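Glycerol uptake operon antiterminator regulatory protein (Listeria monocytogenes str. 4b, PDB 3KTS) probably regulates expression of the glycerol uptake operon by transcription antitermination in response to glycerol 3-phosphate, using a single TIM-barrel domain. Local coordinates at residues Lys24-Glu27 with Tyr32-Met35; Asp129-Leu134 with Gln143-Lys148. One frame throughout, in Å; residues are numbered along the deposited sequence.

Contact 1: Lys24-Glu27 with Tyr32-Met35; sequences KILE and YMVM
I25 and M33 face each other across the gap between residues of the short helix 20-25, with the turn after it, and the strand that follows, with their CA atoms 7.9 Å apart, the nearest backbone pair of 24-27 and 32-35. Both residues aim CB at the opposite segment, and their side chains meet at about a right angle. I25 holds CG1 between its backbone N and carbonyl carbon (chi1 71°), which sends CD1 forward to lie 3.7 Å from SD of M33. The same methyl also approaches CB of M33 at 3.8 Å, while CE of M33 reaches further out from the strand to lie 3.8 Å from CG1 of I25. M33, its chain bent at chi2 and chi3, thus has CB and SD near CD1 of I25 and CE near both CD1 and CG1. L26 adds one methyl from the flank, its CD1 lying 3.9 Å from CE of M33. Around this cluster, P14 of strand 12-16 and W184 touch I25, Y49 of helix 43-52 touches L26, and A50 of the same helix touches M33. The contact joins the helix and second strand of the beta-alpha-beta unit 12-16, 20-25, 32-39. No hydrogen bond passes between the two segments; they meet through carbon and sulfur alone, so their mutual fit rests on shape and the burial of apolar surface, without a directional polar link.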
loop_
_atom_site.group_PDB
_atom_site.type_symbol
_atom_site.label_atom_id
_atom_site.label_comp_id
_atom_site.label_asym_id
_atom_site.label_seq_id
_atom_site.Cartn_x
_atom_site.Cartn_y
_atom_site.Cartn_z
ATOM N N LYS A 24 -11.363 9.617 -10.988
ATOM C CA LYS A 24 -10.378 9.564 -12.063
ATOM C C LYS A 24 -9.921 8.131 -12.324
ATOM O O LYS A 24 -9.837 7.708 -13.476
ATOM C CB LYS A 24 -9.170 10.452 -11.735
ATOM C CG LYS A 24 -9.456 11.953 -11.639
ATOM C CD LYS A 24 -9.351 12.654 -12.988
ATOM C CE LYS A 24 -9.548 14.157 -12.851
ATOM N NZ LYS A 24 -9.549 14.843 -14.178
ATOM N N ILE A 25 -9.657 7.380 -11.254
ATOM C CA ILE A 25 -9.131 6.016 -11.389
ATOM C C ILE A 25 -10.205 4.949 -11.562
ATOM O O ILE A 25 -9.891 3.784 -11.795
ATOM C CB ILE A 25 -8.132 5.626 -10.258
ATOM C CG1 ILE A 25 -8.830 5.441 -8.910
ATOM C CG2 ILE A 25 -7.040 6.653 -10.148
ATOM C CD1 ILE A 25 -7.862 5.386 -7.721
ATOM N N LEU A 26 -11.469 5.350 -11.464
ATOM C CA LEU A 26 -12.578 4.418 -11.651
ATOM C C LEU A 26 -12.783 4.137 -13.142
ATOM O O LEU A 26 -13.432 3.159 -13.516
ATOM C CB LEU A 26 -13.854 4.967 -11.003
ATOM C CG LEU A 26 -14.559 4.130 -9.923
ATOM C CD1 LEU A 26 -13.610 3.693 -8.809
ATOM C CD2 LEU A 26 -15.709 4.920 -9.327
ATOM N N GLU A 27 -12.196 4.989 -13.981
ATOM C CA GLU A 27 -12.260 4.851 -15.431
ATOM C C GLU A 27 -10.996 4.196 -15.989
ATOM O O GLU A 27 -10.622 4.439 -17.139
ATOM C CB GLU A 27 -12.441 6.225 -16.079
ATOM C CG GLU A 27 -13.552 7.082 -15.481
ATOM C CD GLU A 27 -13.394 8.562 -15.804
ATOM O OE1 GLU A 27 -12.384 8.941 -16.441
ATOM O OE2 GLU A 27 -14.282 9.353 -15.415
ATOM N N TYR A 32 -6.330 -2.935 -8.762
ATOM C CA TYR A 32 -6.039 -2.475 -7.386
ATOM C C TYR A 32 -5.759 -0.976 -7.262
ATOM O O TYR A 32 -5.017 -0.398 -8.066
ATOM C CB TYR A 32 -4.874 -3.255 -6.781
ATOM C CG TYR A 32 -5.283 -4.545 -6.115
ATOM C CD1 TYR A 32 -5.325 -5.740 -6.827
ATOM C CD2 TYR A 32 -5.615 -4.571 -4.764
ATOM C CE1 TYR A 32 -5.695 -6.924 -6.211
ATOM C CE2 TYR A 32 -5.981 -5.746 -4.138
ATOM C CZ TYR A 32 -6.023 -6.916 -4.868
ATOM O OH TYR A 32 -6.403 -8.076 -4.241
ATOM N N MET A 33 -6.354 -0.358 -6.245
ATOM C CA MET A 33 -6.142 1.061 -5.959
ATOM C C MET A 33 -5.702 1.282 -4.508
ATOM O O MET A 33 -5.880 0.406 -3.653
ATOM C CB MET A 33 -7.405 1.871 -6.257
ATOM C CG MET A 33 -8.493 1.760 -5.196
ATOM S SD MET A 33 -9.430 3.290 -5.042
ATOM C CE MET A 33 -10.587 3.122 -6.400
ATOM N N VAL A 34 -5.130 2.451 -4.239
ATOM C CA VAL A 34 -4.719 2.810 -2.888
ATOM C C VAL A 34 -5.420 4.079 -2.417
ATOM O O VAL A 34 -5.464 5.079 -3.134
ATOM C CB VAL A 34 -3.195 3.013 -2.797
ATOM C CG1 VAL A 34 -2.825 3.675 -1.479
ATOM C CG2 VAL A 34 -2.473 1.683 -2.954
ATOM N N MET A 35 -5.967 4.033 -1.206
ATOM C CA MET A 35 -6.680 5.174 -0.643
ATOM C C MET A 35 -5.911 5.785 0.522
ATOM O O MET A 35 -5.711 5.142 1.552
ATOM C CB MET A 35 -8.081 4.758 -0.190
ATOM C CG MET A 35 -9.184 5.701 -0.640
ATOM S SD MET A 35 -10.829 5.115 -0.186
ATOM C CE MET A 35 -11.206 4.054 -1.579
#

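Contact 2: Asp129-Leu134 with Gln143-Lys148; sequences DCIELL and QKMTQK
Strand 130-134 and helix 139-149, the first two elements of a beta-alpha-beta unit of the TIM barrel that continues into strand 153-156, meet where I131 and L133 face M145. I131 and L133, two residues apart on the strand, both direct CB at the helix, and M145 answers with CB directed at the strand. The backbones stay well separated: the CA atoms of L133 and M145 are 9.2 Å apart, and side chains fill the interval. The closer of the two meetings is with L133, whose CD2 lies 3.8 Å from CG of M145 and 4.1 Å from its CB. The other leucine methyl, CD1, is turned to the sulfur, 4.2 Å from SD of M145. Bends at chi2 (-103°) and chi3 (67°) curl the methionine chain, and SD also comes within 4.4 Å of CD1 of I131, a looser touch. M145 therefore spans the two strand side chains, with its early carbons beside L133 and its sulfur near both residues. Y116 and V120 of helix 113-126 also touch M145, and I123 of that helix touches I131, so the neighbouring helix shares this apolar layer. E132, between the two strand residues, turns the other way and forms a salt bridge with R107. All three touching residues are buried and no hydrogen bond joins the segments, which implies that strand and helix are held together here by dispersion and the exclusion of water.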
loop_
_atom_site.group_PDB
_atom_site.type_symbol
_atom_site.label_atom_id
_atom_site.label_comp_id
_atom_site.label_asym_id
_atom_site.label_seq_id
_atom_site.Cartn_x
_atom_site.Cartn_y
_atom_site.Cartn_z
ATOM N N ASP A 129 2.386 -9.486 5.052
ATOM C CA ASP A 129 2.119 -10.121 3.770
ATOM C C ASP A 129 2.897 -9.431 2.664
ATOM O O ASP A 129 3.228 -10.046 1.654
ATOM C CB ASP A 129 0.623 -10.078 3.449
ATOM C CG ASP A 129 -0.220 -10.866 4.442
ATOM O OD1 ASP A 129 0.214 -11.961 4.873
ATOM O OD2 ASP A 129 -1.327 -10.391 4.785
ATOM N N CYS A 130 3.196 -8.152 2.877
ATOM C CA CYS A 130 3.846 -7.317 1.877
ATOM C C CYS A 130 4.523 -6.125 2.563
ATOM O O CYS A 130 4.204 -5.817 3.700
ATOM C CB CYS A 130 2.790 -6.834 0.885
ATOM S SG CYS A 130 3.417 -6.075 -0.597
ATOM N N ILE A 131 5.459 -5.463 1.887
ATOM C CA ILE A 131 6.018 -4.202 2.406
ATOM C C ILE A 131 6.062 -3.084 1.376
ATOM O O ILE A 131 6.557 -3.272 0.277
ATOM C CB ILE A 131 7.419 -4.367 3.065
ATOM C CG1 ILE A 131 8.226 -5.462 2.381
ATOM C CG2 ILE A 131 7.268 -4.703 4.531
ATOM C CD1 ILE A 131 9.536 -5.824 3.079
ATOM N N GLU A 132 5.527 -1.922 1.729
ATOM C CA GLU A 132 5.667 -0.738 0.878
ATOM C C GLU A 132 6.896 0.061 1.328
ATOM O O GLU A 132 6.994 0.452 2.491
ATOM C CB GLU A 132 4.398 0.125 0.923
ATOM C CG GLU A 132 4.359 1.274 -0.071
ATOM C CD GLU A 132 3.104 2.146 0.067
ATOM O OE1 GLU A 132 2.860 2.710 1.163
ATOM O OE2 GLU A 132 2.366 2.277 -0.936
ATOM N N LEU A 133 7.835 0.281 0.412
ATOM C CA LEU A 133 9.009 1.117 0.688
ATOM C C LEU A 133 8.867 2.503 0.079
ATOM O O LEU A 133 8.449 2.649 -1.073
ATOM C CB LEU A 133 10.293 0.462 0.176
ATOM C CG LEU A 133 11.118 -0.378 1.161
ATOM C CD1 LEU A 133 10.412 -1.672 1.580
ATOM C CD2 LEU A 133 12.492 -0.680 0.565
ATOM N N LEU A 134 9.207 3.518 0.870
ATOM C CA LEU A 134 9.204 4.911 0.419
ATOM C C LEU A 134 10.535 5.579 0.773
ATOM O O LEU A 134 11.075 5.330 1.848
ATOM C CB LEU A 134 8.032 5.684 1.024
ATOM C CG LEU A 134 6.630 5.135 0.742
ATOM C CD1 LEU A 134 6.194 4.261 1.886
ATOM C CD2 LEU A 134 5.615 6.238 0.515
ATOM N N GLN A 143 16.508 -3.170 -3.871
ATOM C CA GLN A 143 17.304 -4.356 -4.179
ATOM C C GLN A 143 17.847 -5.027 -2.911
ATOM O O GLN A 143 17.634 -6.225 -2.709
ATOM C CB GLN A 143 18.441 -4.002 -5.146
ATOM C CG GLN A 143 19.147 -5.211 -5.751
ATOM C CD GLN A 143 19.856 -4.889 -7.055
ATOM O OE1 GLN A 143 20.518 -3.856 -7.182
ATOM N NE2 GLN A 143 19.722 -5.779 -8.035
ATOM N N LYS A 144 18.521 -4.244 -2.063
ATOM C CA LYS A 144 19.056 -4.712 -0.775
ATOM C C LYS A 144 17.981 -5.350 0.095
ATOM O O LYS A 144 18.223 -6.375 0.739
ATOM C CB LYS A 144 19.685 -3.556 0.015
ATOM C CG LYS A 144 21.123 -3.198 -0.338
ATOM C CD LYS A 144 21.585 -2.005 0.510
ATOM C CE LYS A 144 22.877 -1.387 -0.011
ATOM N NZ LYS A 144 24.087 -2.106 0.482
ATOM N N MET A 145 16.798 -4.744 0.113
ATOM C CA MET A 145 15.726 -5.181 0.998
ATOM C C MET A 145 15.137 -6.511 0.538
ATOM O O MET A 145 14.867 -7.395 1.350
ATOM C CB MET A 145 14.628 -4.119 1.076
ATOM C CG MET A 145 14.674 -3.270 2.336
ATOM S SD MET A 145 13.432 -3.756 3.549
ATOM C CE MET A 145 14.024 -5.385 4.004
ATOM N N THR A 146 14.940 -6.643 -0.770
ATOM C CA THR A 146 14.303 -7.828 -1.333
ATOM C C THR A 146 15.168 -9.068 -1.131
ATOM O O THR A 146 14.655 -10.173 -0.957
ATOM C CB THR A 146 14.014 -7.654 -2.835
ATOM O OG1 THR A 146 15.093 -6.941 -3.453
ATOM C CG2 THR A 146 12.718 -6.883 -3.042
ATOM N N GLN A 147 16.483 -8.876 -1.158
ATOM C CA GLN A 147 17.421 -9.987 -1.057
ATOM C C GLN A 147 17.670 -10.368 0.399
ATOM O O GLN A 147 18.599 -11.115 0.705
ATOM C CB GLN A 147 18.744 -9.637 -1.742
ATOM C CG GLN A 147 18.774 -9.946 -3.229
ATOM C CD GLN A 147 19.843 -9.165 -3.966
ATOM O OE1 GLN A 147 20.985 -9.078 -3.517
ATOM N NE2 GLN A 147 19.476 -8.589 -5.106
ATOM N N LYS A 148 16.834 -9.848 1.293
ATOM C CA LYS A 148 17.035 -10.030 2.726
ATOM C C LYS A 148 16.184 -11.176 3.260
ATOM O O LYS A 148 16.703 -12.130 3.839
ATOM C CB LYS A 148 16.711 -8.738 3.479
ATOM C CG LYS A 148 17.928 -7.886 3.802
ATOM C CD LYS A 148 18.643 -8.393 5.043
ATOM C CE LYS A 148 20.074 -8.796 4.731
ATOM N NZ LYS A 148 20.912 -8.870 5.959
#

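Contacts 1 and 2 show one principle applied twice around a closed sheet: a methionine meets branched aliphatic side chains in the layer between strand and helix. The roles are exchanged, since M33 belongs to the strand in contact 1 whereas M145 belongs to the helix in contact 2. Their centres are 24 Å apart, on opposite sides of the chain's centre, and they do not touch, although their nearest atoms come within about 5 Å. In sequence they follow in series, each within its own beta-alpha-beta unit. The common parallel sheet connects them: strand 32-39 pairs with 12-16, then 173-178 and 153-156 lead to 130-134.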